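Local coordinates for ABC transporter periplasmic peptide-binding protein (Pseudoalteromonas, PDB 4QFL) that binds dipeptides in the periplasm, here Ala-Phe, and probably delivers them to an ABC transporter for uptake, at residues N289-Y294 / S382-P387; P268-L273 / V326-G331; L332-I337 / I503-R508; S336-T341 / N442-L447; V284-N289 / M507-S512. All coordinates share one frame; numbering follows the deposited sequence.

Contact 1: residues N289-Y294 / S382-P387; sequences NLNIGY and SRIYNP. With PHE (phenylalanine), chain D.
Packing alone joins strand 291-294 directly to the beta turn R383-N386: CB of Y385 sits 3.3 Å from I292 O and 3.5 Å from G293 N. The CG2 methyl of I384 rests against the side chain of N291, whose amide crosses Y385 with the two planes 39° apart. At G293 a side chain would run into Y385 O. One water links the segments, donating to Y294 O at 3.2 Å and accepting from N386 ND2 at 2.9 Å. Polar bonds then hold the bound phenylalanine. With CG of Y385 between its backbone N and carbonyl carbon (chi1 48°), the ring leads away from the strand and OH donates to PHE O at 2.6 Å. R383 NE gives the same oxygen a nearly straight bond of 3.0 Å, and R383 NH2 reaches PHE OXT at 3.0 Å; E36 pairs with R383 NH1. Such a grip on the carboxylate is consistent with reading the dipeptide's C terminus.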
# COMPACT_ATOMS: atom_id res chain seq x y z
N ASN A 289 0.52 12.30 6.39
CA ASN A 289 0.86 11.08 5.67
C ASN A 289 0.67 11.25 4.16
O ASN A 289 -0.25 11.93 3.71
CB ASN A 289 0.03 9.92 6.22
CG ASN A 289 0.22 8.64 5.44
OD1 ASN A 289 -0.42 8.44 4.41
ND2 ASN A 289 1.07 7.74 5.95
N LEU A 290 1.57 10.65 3.40
CA LEU A 290 1.50 10.70 1.94
C LEU A 290 0.44 9.71 1.45
O LEU A 290 0.64 8.50 1.47
CB LEU A 290 2.85 10.32 1.36
CG LEU A 290 4.04 11.24 1.60
CD1 LEU A 290 5.31 10.49 1.27
CD2 LEU A 290 3.91 12.51 0.76
N ASN A 291 -0.70 10.23 1.03
CA ASN A 291 -1.76 9.37 0.54
C ASN A 291 -2.66 10.15 -0.38
O ASN A 291 -2.65 11.38 -0.38
CB ASN A 291 -2.57 8.78 1.69
CG ASN A 291 -3.32 9.82 2.49
OD1 ASN A 291 -2.83 10.33 3.50
ND2 ASN A 291 -4.51 10.15 2.04
N ILE A 292 -3.43 9.43 -1.18
CA ILE A 292 -4.45 10.05 -2.01
C ILE A 292 -5.69 9.18 -2.07
O ILE A 292 -5.60 7.96 -2.20
CB ILE A 292 -3.95 10.28 -3.44
CG1 ILE A 292 -5.07 10.90 -4.30
CG2 ILE A 292 -3.41 8.99 -4.01
CD1 ILE A 292 -5.31 12.37 -4.01
N GLY A 293 -6.85 9.81 -1.91
CA GLY A 293 -8.13 9.17 -2.14
C GLY A 293 -8.73 9.76 -3.41
O GLY A 293 -8.81 10.99 -3.57
N TYR A 294 -9.16 8.87 -4.31
CA TYR A 294 -9.65 9.26 -5.64
C TYR A 294 -10.93 8.51 -6.06
O TYR A 294 -11.31 7.50 -5.46
CB TYR A 294 -8.56 9.07 -6.71
CG TYR A 294 -8.02 7.66 -6.72
CD1 TYR A 294 -8.82 6.59 -7.11
CD2 TYR A 294 -6.72 7.39 -6.32
CE1 TYR A 294 -8.33 5.29 -7.10
CE2 TYR A 294 -6.23 6.10 -6.31
CZ TYR A 294 -7.04 5.06 -6.69
OH TYR A 294 -6.56 3.78 -6.68
N SER A 382 -12.42 1.54 6.65
CA SER A 382 -11.74 2.83 6.70
C SER A 382 -10.28 2.73 6.26
O SER A 382 -9.57 1.80 6.66
CB SER A 382 -11.81 3.38 8.13
OG SER A 382 -11.08 4.59 8.24
N ARG A 383 -9.83 3.67 5.42
CA ARG A 383 -8.43 3.75 5.01
C ARG A 383 -7.95 5.16 5.30
O ARG A 383 -8.76 6.07 5.46
CB ARG A 383 -8.24 3.47 3.51
CG ARG A 383 -9.14 2.40 2.92
CD ARG A 383 -8.89 1.05 3.56
NE ARG A 383 -7.50 0.63 3.49
CZ ARG A 383 -6.83 0.06 4.50
NH1 ARG A 383 -7.42 -0.13 5.68
NH2 ARG A 383 -5.57 -0.30 4.33
N ILE A 384 -6.64 5.34 5.35
CA ILE A 384 -6.09 6.67 5.59
C ILE A 384 -6.66 7.67 4.60
O ILE A 384 -7.03 8.78 4.98
CB ILE A 384 -4.58 6.67 5.46
CG1 ILE A 384 -3.96 5.71 6.47
CG2 ILE A 384 -4.03 8.08 5.66
CD1 ILE A 384 -2.49 5.48 6.24
N TYR A 385 -6.71 7.29 3.34
CA TYR A 385 -7.12 8.22 2.29
C TYR A 385 -8.63 8.37 2.17
O TYR A 385 -9.11 9.23 1.43
CB TYR A 385 -6.50 7.81 0.96
CG TYR A 385 -6.66 6.35 0.63
CD1 TYR A 385 -7.81 5.88 0.00
CD2 TYR A 385 -5.67 5.43 0.96
CE1 TYR A 385 -7.96 4.55 -0.30
CE2 TYR A 385 -5.82 4.09 0.66
CZ TYR A 385 -6.96 3.66 0.03
OH TYR A 385 -7.12 2.33 -0.28
N ASN A 386 -9.38 7.55 2.88
CA ASN A 386 -10.84 7.62 2.83
C ASN A 386 -11.51 6.90 4.00
O ASN A 386 -11.68 5.69 3.98
CB ASN A 386 -11.37 7.07 1.50
CG ASN A 386 -12.84 7.35 1.31
OD1 ASN A 386 -13.57 7.60 2.26
ND2 ASN A 386 -13.29 7.31 0.06
N PRO A 387 -11.88 7.74 5.07
CA PRO A 387 -12.41 6.99 6.23
C PRO A 387 -13.85 6.46 6.13
O PRO A 387 -14.28 5.73 7.01
CB PRO A 387 -12.29 7.99 7.38
CG PRO A 387 -12.56 9.30 6.76
CD PRO A 387 -11.84 9.24 5.46
N PHE D . -2.89 -0.32 -0.72
CA PHE D . -4.31 -0.01 -0.61
C PHE D . -4.71 0.09 0.84
O PHE D . -5.57 0.89 1.21
CB PHE D . -5.15 -1.10 -1.27
CG PHE D . -5.07 -1.12 -2.75
CD1 PHE D . -5.23 0.05 -3.48
CD2 PHE D . -4.83 -2.30 -3.42
CE1 PHE D . -5.17 0.04 -4.85
CE2 PHE D . -4.77 -2.32 -4.79
CZ PHE D . -4.94 -1.15 -5.51
OXT PHE D . -4.18 -0.64 1.68
O HOH W 1 -11.61 7.28 -2.27

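Contact 2: residues P268-L273 / V326-G331; sequences PSSAQL and VYYGNG
A single water ties S270 to V326, lying 2.8 Å from S270 OG and donating to V326 O at 2.9 Å. The hydroxyl stands beside its own backbone N (chi1 -44°), which sets OG within bonding distance of this water, while CB of the same serine lies over one face of the Y328 ring. This CH-pi contact measures 3.9 Å from S270 CB to the ring centroid and is offset toward the rim. At the far end of the ring, Y328 OH comes within 3.4 Å of A271 CA and 3.5 Å of A271 CB. The tyrosine is placed by a type I' turn from Y327 to N330, in which Y328 has positive phi and N330 N bonds to Y327 O at 2.8 Å. Beyond it the side chains of L273 and N330 approach from opposite directions, L273 CD1 standing 4.2 Å from N330 ND2, while N330 OD1 accepts from R286. The contact thus joins the loop entering helix 273-278 to the turn between helix 319-325 and strand 332-333. V326 packs on helix 389-401, and P268, L273 and N330 all touch F509 of strand 500-513.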
# COMPACT_ATOMS: atom_id res chain seq x y z
N PRO A 268 -9.40 4.00 13.30
CA PRO A 268 -10.59 4.33 14.09
C PRO A 268 -11.63 5.09 13.28
O PRO A 268 -11.29 5.96 12.49
CB PRO A 268 -10.03 5.20 15.22
CG PRO A 268 -8.73 5.71 14.71
CD PRO A 268 -8.19 4.61 13.87
N SER A 269 -12.90 4.75 13.47
CA SER A 269 -13.98 5.40 12.74
C SER A 269 -14.14 6.87 13.13
O SER A 269 -14.29 7.21 14.30
CB SER A 269 -15.30 4.65 12.97
OG SER A 269 -15.22 3.32 12.52
N SER A 270 -14.12 7.74 12.12
CA SER A 270 -14.23 9.18 12.32
C SER A 270 -15.33 9.54 13.28
O SER A 270 -15.14 10.39 14.15
CB SER A 270 -14.55 9.88 11.01
OG SER A 270 -13.76 9.36 9.97
N ALA A 271 -16.49 8.92 13.11
CA ALA A 271 -17.67 9.29 13.89
C ALA A 271 -17.42 9.09 15.37
O ALA A 271 -18.09 9.69 16.21
CB ALA A 271 -18.87 8.48 13.45
N GLN A 272 -16.44 8.26 15.70
CA GLN A 272 -16.15 7.99 17.10
C GLN A 272 -14.86 8.61 17.63
O GLN A 272 -14.47 8.34 18.77
CB GLN A 272 -16.17 6.49 17.39
CG GLN A 272 -17.59 5.93 17.53
CD GLN A 272 -18.26 5.71 16.20
OE1 GLN A 272 -17.64 5.18 15.28
NE2 GLN A 272 -19.52 6.11 16.08
N LEU A 273 -14.19 9.45 16.84
CA LEU A 273 -12.95 10.07 17.32
C LEU A 273 -13.21 10.92 18.55
O LEU A 273 -12.42 10.92 19.48
CB LEU A 273 -12.29 10.92 16.24
CG LEU A 273 -11.61 10.14 15.13
CD1 LEU A 273 -11.00 11.08 14.10
CD2 LEU A 273 -10.57 9.22 15.72
N VAL A 326 -17.48 13.47 5.29
CA VAL A 326 -16.64 12.27 5.29
C VAL A 326 -15.37 12.47 6.08
O VAL A 326 -15.08 11.71 6.99
CB VAL A 326 -16.27 11.79 3.86
CG1 VAL A 326 -15.38 10.56 3.92
CG2 VAL A 326 -17.53 11.48 3.07
N TYR A 327 -14.60 13.50 5.72
CA TYR A 327 -13.28 13.68 6.31
C TYR A 327 -13.31 14.44 7.62
O TYR A 327 -12.27 14.63 8.26
CB TYR A 327 -12.32 14.35 5.33
CG TYR A 327 -11.98 13.46 4.16
CD1 TYR A 327 -12.82 13.37 3.07
CD2 TYR A 327 -10.83 12.67 4.17
CE1 TYR A 327 -12.52 12.55 1.99
CE2 TYR A 327 -10.52 11.85 3.11
CZ TYR A 327 -11.38 11.79 2.02
OH TYR A 327 -11.09 10.97 0.97
N TYR A 328 -14.51 14.87 8.01
CA TYR A 328 -14.70 15.54 9.29
C TYR A 328 -13.78 16.75 9.46
O TYR A 328 -13.39 17.09 10.57
CB TYR A 328 -14.49 14.55 10.45
CG TYR A 328 -15.72 13.74 10.79
CD1 TYR A 328 -16.28 12.87 9.86
CD2 TYR A 328 -16.31 13.85 12.03
CE1 TYR A 328 -17.41 12.13 10.17
CE2 TYR A 328 -17.44 13.11 12.34
CZ TYR A 328 -17.98 12.26 11.42
OH TYR A 328 -19.11 11.53 11.75
N GLY A 329 -13.43 17.39 8.35
CA GLY A 329 -12.54 18.53 8.36
C GLY A 329 -11.08 18.21 8.59
O GLY A 329 -10.25 19.11 8.61
N ASN A 330 -10.76 16.94 8.78
CA ASN A 330 -9.38 16.53 9.02
C ASN A 330 -8.53 16.34 7.74
O ASN A 330 -7.30 16.25 7.81
CB ASN A 330 -9.36 15.25 9.86
CG ASN A 330 -10.13 15.39 11.16
OD1 ASN A 330 -10.04 16.41 11.84
ND2 ASN A 330 -10.91 14.36 11.50
N GLY A 331 -9.19 16.25 6.59
CA GLY A 331 -8.48 16.00 5.35
C GLY A 331 -8.06 17.28 4.64
O GLY A 331 -8.48 18.37 5.00
O HOH W 2 -15.70 9.04 7.96

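Contact 3: residues L332-I337 / I503-R508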
# COMPACT_ATOMS: atom_id res chain seq x y z
N LEU A 332 -7.22 17.13 3.62
CA LEU A 332 -6.83 18.26 2.77
C LEU A 332 -7.39 18.06 1.37
O LEU A 332 -7.21 17.00 0.78
CB LEU A 332 -5.31 18.40 2.70
CG LEU A 332 -4.51 18.93 3.90
CD1 LEU A 332 -3.05 19.01 3.53
CD2 LEU A 332 -5.02 20.30 4.37
N ARG A 333 -8.06 19.06 0.84
CA ARG A 333 -8.64 18.93 -0.49
C ARG A 333 -7.53 18.72 -1.52
O ARG A 333 -6.50 19.41 -1.48
CB ARG A 333 -9.48 20.17 -0.84
CG ARG A 333 -10.15 20.11 -2.20
CD ARG A 333 -11.17 21.24 -2.38
NE ARG A 333 -11.79 21.21 -3.70
CZ ARG A 333 -12.99 21.74 -3.98
NH1 ARG A 333 -13.70 22.34 -3.03
NH2 ARG A 333 -13.47 21.65 -5.21
N ALA A 334 -7.72 17.77 -2.43
CA ALA A 334 -6.69 17.44 -3.41
C ALA A 334 -6.58 18.50 -4.48
O ALA A 334 -7.59 18.94 -5.01
CB ALA A 334 -6.99 16.10 -4.05
N ARG A 335 -5.34 18.89 -4.79
CA ARG A 335 -5.03 19.82 -5.88
C ARG A 335 -4.22 19.14 -7.00
O ARG A 335 -3.84 19.76 -8.00
CB ARG A 335 -4.28 21.04 -5.33
CG ARG A 335 -5.14 22.30 -5.18
CD ARG A 335 -6.02 22.31 -3.94
NE ARG A 335 -7.18 23.17 -4.16
CZ ARG A 335 -8.00 23.61 -3.21
NH1 ARG A 335 -7.81 23.27 -1.94
NH2 ARG A 335 -9.03 24.38 -3.54
N SER A 336 -3.98 17.84 -6.82
CA SER A 336 -3.23 17.02 -7.75
C SER A 336 -3.35 15.61 -7.20
O SER A 336 -3.82 15.44 -6.08
CB SER A 336 -1.77 17.43 -7.75
OG SER A 336 -0.99 16.47 -8.44
N ILE A 337 -2.95 14.60 -7.96
CA ILE A 337 -2.90 13.26 -7.38
C ILE A 337 -1.92 13.21 -6.19
O ILE A 337 -2.13 12.47 -5.21
CB ILE A 337 -2.60 12.14 -8.44
CG1 ILE A 337 -2.83 10.76 -7.81
CG2 ILE A 337 -1.19 12.26 -8.99
CD1 ILE A 337 -2.69 9.60 -8.75
N ILE A 503 -9.44 13.32 -4.89
CA ILE A 503 -10.44 13.96 -4.06
C ILE A 503 -9.80 14.64 -2.86
O ILE A 503 -9.94 15.84 -2.70
CB ILE A 503 -11.52 12.98 -3.61
CG1 ILE A 503 -12.37 12.59 -4.83
CG2 ILE A 503 -12.39 13.61 -2.54
CD1 ILE A 503 -12.79 11.16 -4.82
N ALA A 504 -9.08 13.88 -2.04
CA ALA A 504 -8.56 14.40 -0.79
C ALA A 504 -7.38 13.60 -0.27
O ALA A 504 -7.08 12.51 -0.75
CB ALA A 504 -9.65 14.43 0.25
N HIS A 505 -6.71 14.14 0.73
CA HIS A 505 -5.65 13.43 1.42
C HIS A 505 -6.02 13.37 2.89
O HIS A 505 -6.31 14.40 3.50
CB HIS A 505 -4.32 14.16 1.22
CG HIS A 505 -4.04 14.52 -0.20
ND1 HIS A 505 -4.24 15.79 -0.70
CD2 HIS A 505 -3.57 13.78 -1.23
CE1 HIS A 505 -3.90 15.81 -1.98
NE2 HIS A 505 -3.49 14.60 -2.32
N GLY A 506 -6.02 12.16 3.46
CA GLY A 506 -6.41 11.98 4.85
C GLY A 506 -5.28 12.12 5.86
O GLY A 506 -4.10 12.13 5.50
N MET A 507 -5.65 12.25 7.14
CA MET A 507 -4.71 12.15 8.25
C MET A 507 -4.63 10.69 8.68
O MET A 507 -5.60 9.94 8.55
CB MET A 507 -5.17 13.01 9.44
CG MET A 507 -5.11 14.51 9.20
SD MET A 507 -3.41 15.05 9.00
CE MET A 507 -2.75 14.51 10.56
N ARG A 508 -3.46 10.28 9.16
CA ARG A 508 -3.28 8.92 9.65
C ARG A 508 -3.60 8.85 11.15
O ARG A 508 -2.89 9.42 11.96
CB ARG A 508 -1.85 8.46 9.37
CG ARG A 508 -1.63 6.99 9.60
CD ARG A 508 -0.23 6.57 9.19
NE ARG A 508 -0.16 5.12 9.07
CZ ARG A 508 0.82 4.47 8.46
NH1 ARG A 508 1.83 5.16 7.94
NH2 ARG A 508 0.80 3.15 8.37
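Strand 500-513, which carries a classic beta bulge where I503 and A504 both face G293, receives the short strand 332-333 on its other edge. L332 and H505 form an antiparallel hydrogen-bonded pair: L332 N to H505 O and H505 N to L332 O are both 2.9 Å, each donor in the plane of the carbonyl it meets. R333 and A504 follow as a non-hydrogen-bonded pair with diverging side chains, R333 going off to a salt bridge with E320. L332 O also takes a CA-H...O contact from A504 CA at 3.3 Å. A third bond, A334 N to I503 O at 3.0 Å, comes from above the carbonyl plane, 43° out of it, as the chain leaves the strand; A334 CB lies 3.3 Å from the same oxygen. With chi1 at -49°, the imidazole of H505 swings toward A334 and brings an edge toward S336 O and I337 O. Putting an alanine at H505 would probably open a gap between A334, I337 and P339 and leave the turn after the strand less firmly placed. The arrangement is that of a classic bulge in an antiparallel sheet, two residues of the central strand set against one of its neighbour.

Contact 4: residues S336-T341 / N442-L447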
# COMPACT_ATOMS: atom_id res chain seq x y z
N SER A 336 -3.98 17.84 -6.82
CA SER A 336 -3.23 17.02 -7.75
C SER A 336 -3.35 15.61 -7.20
O SER A 336 -3.82 15.44 -6.08
CB SER A 336 -1.77 17.43 -7.75
OG SER A 336 -0.99 16.47 -8.44
N ILE A 337 -2.95 14.60 -7.96
CA ILE A 337 -2.90 13.26 -7.38
C ILE A 337 -1.92 13.21 -6.19
O ILE A 337 -2.13 12.47 -5.21
CB ILE A 337 -2.60 12.14 -8.44
CG1 ILE A 337 -2.83 10.76 -7.81
CG2 ILE A 337 -1.19 12.26 -8.99
CD1 ILE A 337 -2.69 9.60 -8.75
N LEU A 338 -0.87 14.01 -6.26
CA LEU A 338 0.15 14.01 -5.21
C LEU A 338 -0.29 14.86 -4.04
O LEU A 338 -0.81 15.96 -4.23
CB LEU A 338 1.48 14.56 -5.76
CG LEU A 338 2.19 13.71 -6.81
CD1 LEU A 338 3.56 14.30 -7.19
CD2 LEU A 338 2.31 12.28 -6.33
N PRO A 339 -0.08 14.36 -2.81
CA PRO A 339 -0.34 15.16 -1.60
C PRO A 339 0.65 16.32 -1.56
O PRO A 339 1.73 16.21 -2.13
CB PRO A 339 -0.08 14.18 -0.46
CG PRO A 339 0.84 13.15 -1.05
CD PRO A 339 0.43 13.02 -2.48
N PRO A 340 0.28 17.43 -0.90
CA PRO A 340 1.11 18.64 -0.90
C PRO A 340 2.44 18.44 -0.21
O PRO A 340 3.31 19.29 -0.37
CB PRO A 340 0.25 19.66 -0.14
CG PRO A 340 -0.67 18.85 0.68
CD PRO A 340 -0.97 17.63 -0.15
N THR A 341 2.60 17.34 0.52
CA THR A 341 3.86 17.03 1.18
C THR A 341 4.83 16.23 0.32
O THR A 341 5.97 15.99 0.71
CB THR A 341 3.65 16.28 2.51
OG1 THR A 341 2.67 15.25 2.34
CG2 THR A 341 3.17 17.24 3.61
N ASN A 442 6.19 6.43 -6.58
CA ASN A 442 5.31 5.50 -5.87
C ASN A 442 3.81 5.84 -6.03
O ASN A 442 2.95 4.99 -5.81
CB ASN A 442 5.71 5.40 -4.39
CG ASN A 442 4.98 4.27 -3.65
OD1 ASN A 442 5.25 3.09 -3.86
ND2 ASN A 442 4.07 4.65 -2.78
N PHE A 443 3.52 7.08 -6.43
CA PHE A 443 2.14 7.48 -6.70
C PHE A 443 1.77 7.26 -8.16
O PHE A 443 0.63 7.49 -8.56
CB PHE A 443 1.93 8.96 -6.36
CG PHE A 443 1.62 9.22 -4.91
CD1 PHE A 443 0.32 9.05 -4.43
CD2 PHE A 443 2.62 9.61 -4.04
CE1 PHE A 443 0.02 9.27 -3.10
CE2 PHE A 443 2.33 9.84 -2.71
CZ PHE A 443 1.03 9.67 -2.23
N PHE A 444 2.73 6.83 -8.97
CA PHE A 444 2.52 6.75 -10.41
C PHE A 444 2.68 5.35 -10.94
O PHE A 444 1.73 4.75 -11.42
CB PHE A 444 3.45 7.71 -11.13
CG PHE A 444 3.17 9.16 -10.84
CD1 PHE A 444 2.07 9.79 -11.40
CD2 PHE A 444 3.99 9.87 -10.00
CE1 PHE A 444 1.80 11.13 -11.15
CE2 PHE A 444 3.73 11.21 -9.73
CZ PHE A 444 2.64 11.84 -10.30
N SER A 445 3.89 4.83 -10.84
CA SER A 445 4.17 3.51 -11.39
C SER A 445 3.29 2.37 -10.83
O SER A 445 2.83 1.53 -11.60
CB SER A 445 5.66 3.19 -11.32
OG SER A 445 6.36 3.92 -12.32
N PRO A 446 3.04 2.33 -9.51
CA PRO A 446 2.21 1.23 -8.99
C PRO A 446 0.71 1.42 -9.21
O PRO A 446 -0.07 0.57 -8.78
CB PRO A 446 2.48 1.24 -7.48
CG PRO A 446 3.64 2.18 -7.27
CD PRO A 446 3.61 3.14 -8.42
N LEU A 447 0.32 2.52 -9.84
CA LEU A 447 -1.09 2.89 -9.89
C LEU A 447 -1.61 3.00 -11.29
O LEU A 447 -2.58 2.33 -11.64
CB LEU A 447 -1.28 4.25 -9.23
CG LEU A 447 -2.05 4.29 -7.92
CD1 LEU A 447 -1.42 3.34 -6.93
CD2 LEU A 447 -2.09 5.70 -7.40
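Over one face of the F443 ring lies P339, its CD 3.8 Å from the ring centroid in a CH-pi contact, while the methyl CD2 of L338 approaches the same ring obliquely. The F444 ring has F443 CB above one face, offset toward the rim; I337 CG2 and L338 CD2 come to it obliquely, and outside the two segments it meets the ring of Y487 with nearly parallel planes. The loop that supplies these aliphatic groups begins with an ST turn: S336 OG accepts from L338 N at 3.3 Å and is also bonded to Q491 of helix 480-497. L338 fills the space between the two phenylalanines. Its CD2 is pressed to 3.3 Å from F443 CB, a tight fit, and stands 3.8 Å from F444 CE2, the side chain crossing F444 at about a right angle. I337 slides past F444, with CG2 3.9 Å from F444 CE1. Its CG1 lies anti to the backbone N (chi1 -169°), and the extended chain beyond carries CD1 to 4.2 Å from L447 CD2. L447 in turn touches W433 of the dipeptide pocket, so through L447 the layer probably reaches the back of the pocket. Two backbone oxygens buried here, I337 O and F443 O, find no polar partner in the model, and I337 CD1 lies 3.9 Å from F443 O.

Contact 5: residues V284-N289 / M507-S512; sequences VERETN and MRFQAS
Strands 284-287 and 508-512 run antiparallel, their axes 4.6 Å apart at 167°, with paired backbone bonds at E285/Q510 and at E287/R508, where R508 N to E287 O is 2.8 Å. V284, R286, F509 and A511 occupy one face. R286 lies alongside F509, its CG 3.6 Å from F509 CE1, and ends with NH1 at the ring edge, 3.6 Å from F509 CZ, the guanidinium and ring planes 87° apart. M507 CG lies over a face of that guanidinium. Bent at chi2 and chi3, the M507 chain folds back and brings CE against the E287 carbonyl, closer than is comfortable, so its exact place is doubtful. This pairing is regular antiparallel sheet, and on its other side strand 264-266 bonds to A511. Replacing F509 by an alanine would probably take away the ring edge beside the R286 chain and open a gap toward P268 and L273, though N330 would still hold the guanidinium. The opposite face carries E285, E287, R508 and Q510. The E285 and Q510 chains run alongside each other. E287 OE2 accepts from G522 N, and R508 donates to G522 O and G525 O. A water sits among Q510 O, E285 OE2 and S512 OG, donating to the last at 2.9 Å.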
# COMPACT_ATOMS: atom_id res chain seq x y z
N VAL A 284 -5.05 8.83 20.96
CA VAL A 284 -5.30 8.76 19.54
C VAL A 284 -4.25 9.61 18.83
O VAL A 284 -4.19 10.83 19.01
CB VAL A 284 -6.73 9.21 19.19
CG1 VAL A 284 -7.03 8.94 17.72
CG2 VAL A 284 -7.72 8.50 20.09
N GLU A 285 -3.40 8.96 18.05
CA GLU A 285 -2.36 9.67 17.33
C GLU A 285 -2.94 10.16 16.01
O GLU A 285 -3.82 9.53 15.45
CB GLU A 285 -1.17 8.78 17.06
CG GLU A 285 -0.43 8.32 18.29
CD GLU A 285 0.62 7.28 17.94
OE1 GLU A 285 1.68 7.66 17.39
OE2 GLU A 285 0.39 6.07 18.20
N ARG A 286 -2.40 11.27 15.52
CA ARG A 286 -2.91 11.94 14.35
C ARG A 286 -1.71 12.47 13.59
O ARG A 286 -1.11 13.44 14.02
CB ARG A 286 -3.82 13.09 14.80
CG ARG A 286 -4.27 14.03 13.71
CD ARG A 286 -4.97 15.26 14.29
NE ARG A 286 -5.42 16.15 13.23
CZ ARG A 286 -6.69 16.37 12.91
NH1 ARG A 286 -7.67 15.79 13.60
NH2 ARG A 286 -6.98 17.18 11.91
N GLU A 287 -1.34 11.84 12.49
CA GLU A 287 -0.12 12.24 11.81
C GLU A 287 -0.35 12.55 10.33
O GLU A 287 -1.25 11.98 9.70
CB GLU A 287 0.93 11.15 11.93
CG GLU A 287 1.07 10.59 13.32
CD GLU A 287 2.16 9.52 13.42
OE1 GLU A 287 2.40 9.04 14.55
OE2 GLU A 287 2.76 9.15 12.37
N THR A 288 0.47 13.45 9.79
CA THR A 288 0.44 13.72 8.36
C THR A 288 0.99 12.51 7.62
O THR A 288 1.83 11.77 8.14
CB THR A 288 1.27 14.96 8.00
OG1 THR A 288 1.19 15.17 6.59
CG2 THR A 288 2.72 14.76 8.37
N ASN A 289 0.52 12.30 6.39
CA ASN A 289 0.86 11.08 5.67
C ASN A 289 0.67 11.25 4.16
O ASN A 289 -0.25 11.93 3.71
CB ASN A 289 0.03 9.92 6.22
CG ASN A 289 0.22 8.64 5.44
OD1 ASN A 289 -0.42 8.44 4.41
ND2 ASN A 289 1.07 7.74 5.95
N MET A 507 -5.65 12.25 7.14
CA MET A 507 -4.71 12.15 8.25
C MET A 507 -4.63 10.69 8.68
O MET A 507 -5.60 9.94 8.55
CB MET A 507 -5.17 13.01 9.44
CG MET A 507 -5.11 14.51 9.20
SD MET A 507 -3.41 15.05 9.00
CE MET A 507 -2.75 14.51 10.56
N ARG A 508 -3.46 10.28 9.16
CA ARG A 508 -3.28 8.92 9.65
C ARG A 508 -3.60 8.85 11.15
O ARG A 508 -2.89 9.42 11.96
CB ARG A 508 -1.85 8.46 9.37
CG ARG A 508 -1.63 6.99 9.60
CD ARG A 508 -0.23 6.57 9.19
NE ARG A 508 -0.16 5.12 9.07
CZ ARG A 508 0.82 4.47 8.46
NH1 ARG A 508 1.83 5.16 7.94
NH2 ARG A 508 0.80 3.15 8.37
N PHE A 509 -4.68 8.15 11.51
CA PHE A 509 -5.08 8.01 12.91
C PHE A 509 -4.85 6.59 13.45
O PHE A 509 -4.97 5.62 12.73
CB PHE A 509 -6.57 8.30 13.10
CG PHE A 509 -6.96 9.74 12.89
CD1 PHE A 509 -6.84 10.66 13.92
CD2 PHE A 509 -7.50 10.15 11.68
CE1 PHE A 509 -7.22 11.97 13.74
CE2 PHE A 509 -7.88 11.46 11.48
CZ PHE A 509 -7.74 12.38 12.52
N GLN A 510 -4.55 6.50 14.74
CA GLN A 510 -4.59 5.22 15.44
C GLN A 510 -4.95 5.39 16.91
O GLN A 510 -4.41 6.26 17.59
CB GLN A 510 -3.26 4.49 15.34
CG GLN A 510 -3.27 3.16 16.07
CD GLN A 510 -1.99 2.41 15.84
OE1 GLN A 510 -1.00 2.63 16.52
NE2 GLN A 510 -1.99 1.53 14.84
N ALA A 511 -5.85 4.54 17.39
CA ALA A 511 -6.22 4.59 18.80
C ALA A 511 -5.54 3.48 19.57
O ALA A 511 -5.36 2.38 19.06
CB ALA A 511 -7.73 4.51 18.96
N SER A 512 -5.17 3.76 20.81
CA SER A 512 -4.60 2.73 21.65
C SER A 512 -4.80 3.02 23.13
O SER A 512 -5.00 4.16 23.54
CB SER A 512 -3.11 2.53 21.31
OG SER A 512 -2.35 3.70 21.53
O HOH W 3 -2.53 5.50 19.26

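Overall arrangement
Reading from the N terminus, contact 2 opens first at 268-273, then contact 5 at 284-289 and contact 1 at 289-294, the last two sharing N289. Contact 2 closes at 326-331, after both have opened, and so crosses them. Contacts 3 and 4 open next from overlapping segments, 332-337 and 336-341. Contact 1 closes at 382-387, crossing both; contact 4 closes at 442-447, contact 3 at 503-508, and contact 5 at 507-512. The loop of contact 5 encloses contacts 1 and 4. Strand 500-513 serves contacts 3 and 5 and neighbours strand 291-297 of contact 1, tying late chain to earlier strands. Y327 OH to Y385 O joins contacts 2 and 1.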